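Local coordinates for protein fatty acid synthase 1, isoform A (Drosophila melanogaster, PDB 6FN6) that probably carries out the dehydratase and reductase steps of de novo fatty acid synthesis on acyl-carrier-bound chains, as the modifying region of the multienzyme, at residues F20-I26 with Y143-F149; V11-K15 with L71-A75. All coordinates share one frame; numbering follows the deposited sequence.

Contact 1. Residues F20-I26 with Y143-F149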
loop_
_atom_site.group_PDB
_atom_site.type_symbol
_atom_site.label_atom_id
_atom_site.label_comp_id
_atom_site.label_asym_id
_atom_site.label_seq_id
_atom_site.Cartn_x
_atom_site.Cartn_y
_atom_site.Cartn_z
ATOM N N PHE A 20 -9.440 28.112 -26.972
ATOM C CA PHE A 20 -8.488 27.171 -27.562
ATOM C C PHE A 20 -8.739 25.714 -27.154
ATOM O O PHE A 20 -8.389 24.792 -27.890
ATOM C CB PHE A 20 -7.060 27.564 -27.176
ATOM C CG PHE A 20 -6.703 27.231 -25.755
ATOM C CD1 PHE A 20 -7.082 28.066 -24.717
ATOM C CD2 PHE A 20 -5.992 26.080 -25.457
ATOM C CE1 PHE A 20 -6.757 27.759 -23.410
ATOM C CE2 PHE A 20 -5.663 25.770 -24.151
ATOM C CZ PHE A 20 -6.048 26.609 -23.127
ATOM N N LEU A 21 -9.349 25.513 -25.992
ATOM C CA LEU A 21 -9.533 24.171 -25.444
ATOM C C LEU A 21 -10.326 23.264 -26.386
ATOM O O LEU A 21 -10.229 22.038 -26.310
ATOM C CB LEU A 21 -10.241 24.246 -24.087
ATOM C CG LEU A 21 -9.454 24.910 -22.955
ATOM C CD1 LEU A 21 -10.351 25.159 -21.756
ATOM C CD2 LEU A 21 -8.254 24.064 -22.560
ATOM N N ALA A 22 -11.111 23.865 -27.272
ATOM C CA ALA A 22 -11.893 23.099 -28.233
ATOM C C ALA A 22 -10.981 22.279 -29.145
ATOM O O ALA A 22 -11.400 21.274 -29.717
ATOM C CB ALA A 22 -12.773 24.023 -29.053
ATOM N N GLY A 23 -9.735 22.720 -29.283
ATOM C CA GLY A 23 -8.767 22.024 -30.110
ATOM C C GLY A 23 -8.420 20.640 -29.603
ATOM O O GLY A 23 -7.996 19.781 -30.373
ATOM N N HIS A 24 -8.585 20.426 -28.300
ATOM C CA HIS A 24 -8.279 19.135 -27.694
ATOM C C HIS A 24 -9.474 18.193 -27.801
ATOM O O HIS A 24 -10.025 17.753 -26.791
ATOM C CB HIS A 24 -7.868 19.321 -26.233
ATOM C CG HIS A 24 -7.320 18.082 -25.595
ATOM N ND1 HIS A 24 -8.078 17.259 -24.789
ATOM C CD2 HIS A 24 -6.088 17.522 -25.648
ATOM C CE1 HIS A 24 -7.337 16.250 -24.372
ATOM N NE2 HIS A 24 -6.124 16.386 -24.880
ATOM N N THR A 25 -9.865 17.882 -29.035
ATOM C CA THR A 25 -10.992 16.993 -29.290
ATOM C C THR A 25 -10.513 15.548 -29.374
ATOM O O THR A 25 -9.572 15.236 -30.101
ATOM C CB THR A 25 -11.723 17.384 -30.594
ATOM O OG1 THR A 25 -12.224 18.722 -30.480
ATOM C CG2 THR A 25 -12.888 16.441 -30.888
ATOM N N ILE A 26 -11.166 14.669 -28.619
ATOM C CA ILE A 26 -10.791 13.261 -28.583
ATOM C C ILE A 26 -12.008 12.409 -28.901
ATOM O O ILE A 26 -13.006 12.448 -28.182
ATOM C CB ILE A 26 -10.204 12.860 -27.211
ATOM C CG1 ILE A 26 -9.060 13.793 -26.804
ATOM C CG2 ILE A 26 -9.743 11.405 -27.232
ATOM C CD1 ILE A 26 -7.831 13.695 -27.672
ATOM N N TYR A 143 -7.634 10.509 -32.016
ATOM C CA TYR A 143 -7.314 11.878 -31.629
ATOM C C TYR A 143 -7.677 12.859 -32.737
ATOM O O TYR A 143 -7.143 12.780 -33.844
ATOM C CB TYR A 143 -5.829 12.021 -31.300
ATOM C CG TYR A 143 -5.305 11.038 -30.283
ATOM C CD1 TYR A 143 -5.371 11.313 -28.923
ATOM C CD2 TYR A 143 -4.729 9.843 -30.682
ATOM C CE1 TYR A 143 -4.887 10.418 -27.988
ATOM C CE2 TYR A 143 -4.241 8.940 -29.757
ATOM C CZ TYR A 143 -4.320 9.233 -28.411
ATOM O OH TYR A 143 -3.834 8.329 -27.491
ATOM N N ASP A 144 -8.571 13.794 -32.431
ATOM C CA ASP A 144 -8.996 14.793 -33.405
ATOM C C ASP A 144 -8.482 16.173 -33.018
ATOM O O ASP A 144 -9.261 17.108 -32.847
ATOM C CB ASP A 144 -10.519 14.809 -33.504
ATOM C CG ASP A 144 -11.096 13.430 -33.761
ATOM O OD1 ASP A 144 -10.999 12.948 -34.909
ATOM O OD2 ASP A 144 -11.632 12.822 -32.809
ATOM N N TYR A 145 -7.165 16.305 -32.910
ATOM C CA TYR A 145 -6.565 17.554 -32.466
ATOM C C TYR A 145 -6.766 18.663 -33.493
ATOM O O TYR A 145 -6.806 18.414 -34.700
ATOM C CB TYR A 145 -5.069 17.369 -32.195
ATOM C CG TYR A 145 -4.753 16.470 -31.017
ATOM C CD1 TYR A 145 -5.198 16.783 -29.739
ATOM C CD2 TYR A 145 -4.000 15.315 -31.182
ATOM C CE1 TYR A 145 -4.909 15.963 -28.658
ATOM C CE2 TYR A 145 -3.704 14.491 -30.108
ATOM C CZ TYR A 145 -4.162 14.820 -28.851
ATOM O OH TYR A 145 -3.870 14.004 -27.785
ATOM N N GLY A 146 -6.899 19.889 -32.997
ATOM C CA GLY A 146 -7.079 21.052 -33.843
ATOM C C GLY A 146 -6.458 22.291 -33.233
ATOM O O GLY A 146 -6.101 22.300 -32.055
ATOM N N GLY A 147 -6.322 23.338 -34.039
ATOM C CA GLY A 147 -5.746 24.586 -33.576
ATOM C C GLY A 147 -4.340 24.440 -33.020
ATOM O O GLY A 147 -3.504 23.738 -33.588
ATOM N N ILE A 148 -4.081 25.111 -31.902
ATOM C CA ILE A 148 -2.737 25.160 -31.337
ATOM C C ILE A 148 -2.329 23.812 -30.743
ATOM O O ILE A 148 -1.157 23.590 -30.444
ATOM C CB ILE A 148 -2.625 26.279 -30.284
ATOM C CG1 ILE A 148 -3.588 26.030 -29.117
ATOM C CG2 ILE A 148 -2.903 27.633 -30.935
ATOM C CD1 ILE A 148 -3.402 26.984 -27.955
ATOM N N PHE A 149 -3.292 22.912 -30.572
ATOM C CA PHE A 149 -2.987 21.569 -30.087
ATOM C C PHE A 149 -2.331 20.735 -31.183
ATOM O O PHE A 149 -1.870 19.622 -30.932
ATOM C CB PHE A 149 -4.250 20.871 -29.574
ATOM C CG PHE A 149 -4.645 21.275 -28.180
ATOM C CD1 PHE A 149 -4.163 20.579 -27.085
ATOM C CD2 PHE A 149 -5.496 22.346 -27.965
ATOM C CE1 PHE A 149 -4.519 20.943 -25.799
ATOM C CE2 PHE A 149 -5.856 22.714 -26.683
ATOM C CZ PHE A 149 -5.367 22.012 -25.599
#
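Residues 24-26 and 143-145 run antiparallel, their short axes 4.8 Å apart at 158°, where the two predicted hotdog folds of the dehydratase domain meet. Two backbone bonds join the segments 20-26 and 143-149. G146 N meets G23 O in the carbonyl plane, on a lone pair, at 2.8 Å. D144 N reaches T25 O at 2.9 Å, tilted from the T25 carbonyl plane. The CB of H24, the predicted proton acceptor, lies over the F149 ring, a CH-pi contact 3.7 Å from the centroid. With CG anti to the backbone N (chi1 -170°), the imidazole reaches Y145 CE1 and F149 CE1. H24 ND1 is bonded to L31 O, which would limit the turn of the imidazole. F149 also touches D175, the predicted proton donor. F20 and F149 meet rim to rim with nearly parallel planes, and I148 CD1 packs against F20. An alanine in place of F149 would probably open a gap beneath H24 CB and leave the imidazole less firmly placed. H24 CD2 lies in the plane of the Y145 ring, at its edge near CE1. I26 CD1 touches both tyrosine rings, 3.6 Å from Y143 CD1 at that ring's edge and 3.8 Å from Y145 CE1.

Contact 2. Residues V11-K15 with L71-A75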
loop_
_atom_site.group_PDB
_atom_site.type_symbol
_atom_site.label_atom_id
_atom_site.label_comp_id
_atom_site.label_asym_id
_atom_site.label_seq_id
_atom_site.Cartn_x
_atom_site.Cartn_y
_atom_site.Cartn_z
ATOM N N VAL A 11 -14.037 27.747 -16.264
ATOM C CA VAL A 11 -13.600 27.907 -17.645
ATOM C C VAL A 11 -14.804 27.826 -18.575
ATOM O O VAL A 11 -15.631 26.919 -18.470
ATOM C CB VAL A 11 -12.525 26.858 -18.024
ATOM C CG1 VAL A 11 -11.313 26.985 -17.113
ATOM C CG2 VAL A 11 -13.085 25.449 -17.963
ATOM N N ASP A 12 -14.894 28.799 -19.477
ATOM C CA ASP A 12 -16.000 28.895 -20.422
ATOM C C ASP A 12 -15.468 29.018 -21.845
ATOM O O ASP A 12 -14.815 30.001 -22.191
ATOM C CB ASP A 12 -16.892 30.093 -20.079
ATOM C CG ASP A 12 -18.080 30.224 -21.014
ATOM O OD1 ASP A 12 -18.386 29.251 -21.734
ATOM O OD2 ASP A 12 -18.712 31.300 -21.029
ATOM N N LEU A 13 -15.750 28.014 -22.670
ATOM C CA LEU A 13 -15.231 27.978 -24.033
ATOM C C LEU A 13 -15.821 29.086 -24.905
ATOM O O LEU A 13 -15.375 29.293 -26.033
ATOM C CB LEU A 13 -15.507 26.616 -24.675
ATOM C CG LEU A 13 -14.474 25.521 -24.389
ATOM C CD1 LEU A 13 -14.317 25.276 -22.890
ATOM C CD2 LEU A 13 -14.844 24.235 -25.112
ATOM N N SER A 14 -16.815 29.799 -24.387
ATOM C CA SER A 14 -17.375 30.941 -25.100
ATOM C C SER A 14 -16.451 32.153 -25.016
ATOM O O SER A 14 -16.542 33.066 -25.834
ATOM C CB SER A 14 -18.753 31.300 -24.542
ATOM O OG SER A 14 -19.691 30.269 -24.799
ATOM N N LYS A 15 -15.563 32.156 -24.026
ATOM C CA LYS A 15 -14.646 33.275 -23.824
ATOM C C LYS A 15 -13.351 33.063 -24.610
ATOM O O LYS A 15 -12.946 31.928 -24.862
ATOM C CB LYS A 15 -14.341 33.457 -22.336
ATOM C CG LYS A 15 -13.660 34.780 -22.006
ATOM C CD LYS A 15 -13.453 34.961 -20.509
ATOM C CE LYS A 15 -12.371 34.034 -19.971
ATOM N NZ LYS A 15 -12.346 33.992 -18.486
ATOM N N LEU A 71 -16.460 18.465 -22.309
ATOM C CA LEU A 71 -17.041 19.798 -22.391
ATOM C C LEU A 71 -17.918 19.898 -23.632
ATOM O O LEU A 71 -17.619 19.296 -24.662
ATOM C CB LEU A 71 -15.944 20.866 -22.431
ATOM C CG LEU A 71 -14.761 20.681 -21.475
ATOM C CD1 LEU A 71 -13.744 21.799 -21.667
ATOM C CD2 LEU A 71 -15.219 20.618 -20.023
ATOM N N ASN A 72 -19.003 20.659 -23.523
ATOM C CA ASN A 72 -19.888 20.918 -24.656
ATOM C C ASN A 72 -19.443 22.173 -25.406
ATOM O O ASN A 72 -18.303 22.610 -25.269
ATOM C CB ASN A 72 -21.334 21.056 -24.179
ATOM C CG ASN A 72 -21.831 19.814 -23.462
ATOM O OD1 ASN A 72 -22.283 19.880 -22.317
ATOM N ND2 ASN A 72 -21.749 18.670 -24.133
ATOM N N LYS A 73 -20.332 22.735 -26.222
ATOM C CA LYS A 73 -20.018 23.969 -26.933
ATOM C C LYS A 73 -20.067 25.163 -25.984
ATOM O O LYS A 73 -19.100 25.917 -25.876
ATOM C CB LYS A 73 -20.993 24.186 -28.092
ATOM C CG LYS A 73 -20.757 25.476 -28.861
ATOM C CD LYS A 73 -21.471 25.464 -30.203
ATOM C CE LYS A 73 -21.149 26.709 -31.013
ATOM N NZ LYS A 73 -21.794 26.688 -32.353
ATOM N N ASN A 74 -21.194 25.329 -25.298
ATOM C CA ASN A 74 -21.326 26.380 -24.296
ATOM C C ASN A 74 -20.285 26.146 -23.205
ATOM O O ASN A 74 -19.523 27.048 -22.855
ATOM C CB ASN A 74 -22.749 26.421 -23.721
ATOM C CG ASN A 74 -23.236 25.064 -23.246
ATOM O OD1 ASN A 74 -23.177 24.079 -23.981
ATOM N ND2 ASN A 74 -23.740 25.014 -22.018
ATOM N N ALA A 75 -20.259 24.923 -22.684
ATOM C CA ALA A 75 -19.214 24.475 -21.767
ATOM C C ALA A 75 -18.906 25.450 -20.636
ATOM O O ALA A 75 -17.823 26.034 -20.598
ATOM C CB ALA A 75 -17.943 24.189 -22.541
#
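The end of strand 7-12 and the type I turn from D12 to K15 lie against the loop 71-75, with D12 CA and A75 CA 5.6 Å apart and no hydrogen bond between the segments. Instead, the CA-H of D12 points almost straight at A75 O, with 3.4 Å from D12 CA to that oxygen. L13 carries the apolar part. Its CD1 reaches L71 CD1 at 3.7 Å and A75 CB at 3.8 Å, and the two leucine side chains cross at about a right angle. L13 CD2 lies over the same methyl of A75 and also nears N72 O. L13 CG stands anti to its own carbonyl carbon (chi1 -85°), and both methyl branches face the loop. I30 and L21 also pack on L13. The D12 carboxylate works within its own turn: S14 N bonds to D12 OD1 at 3.1 Å, nearly straight, from above the carboxylate plane. K15 N bonds to D12 O and closes the turn. V11 continues the backbone pairing with V77, while L71 pairs with I30. An Asx turn and a type I turn thus end strand 7-12, with L13 packed on the loop between strands 70-71 and 76-83 of the predicted N-terminal hotdog fold.

Overall arrangement
From the N terminus, strand 7-12 leads into the turn of contact 2, and residues 20-26 of contact 1 follow shortly after. The chain then passes through helix 34-48 and strand 58-65 before residues 71-75 return to 11-15, closing contact 2 within the predicted N-terminal hotdog fold. Contact 1 closes a longer loop, when residues 143-149 of the predicted C-terminal hotdog fold reach back to 20-26. The segments alternate along the chain, so the two loops cross rather than nest. The contact centres lie about 13 Å apart, and the contacts touch through L21 CD1 and L13 CD1. Contact 2 ties one hotdog fold internally; contact 1 joins the two.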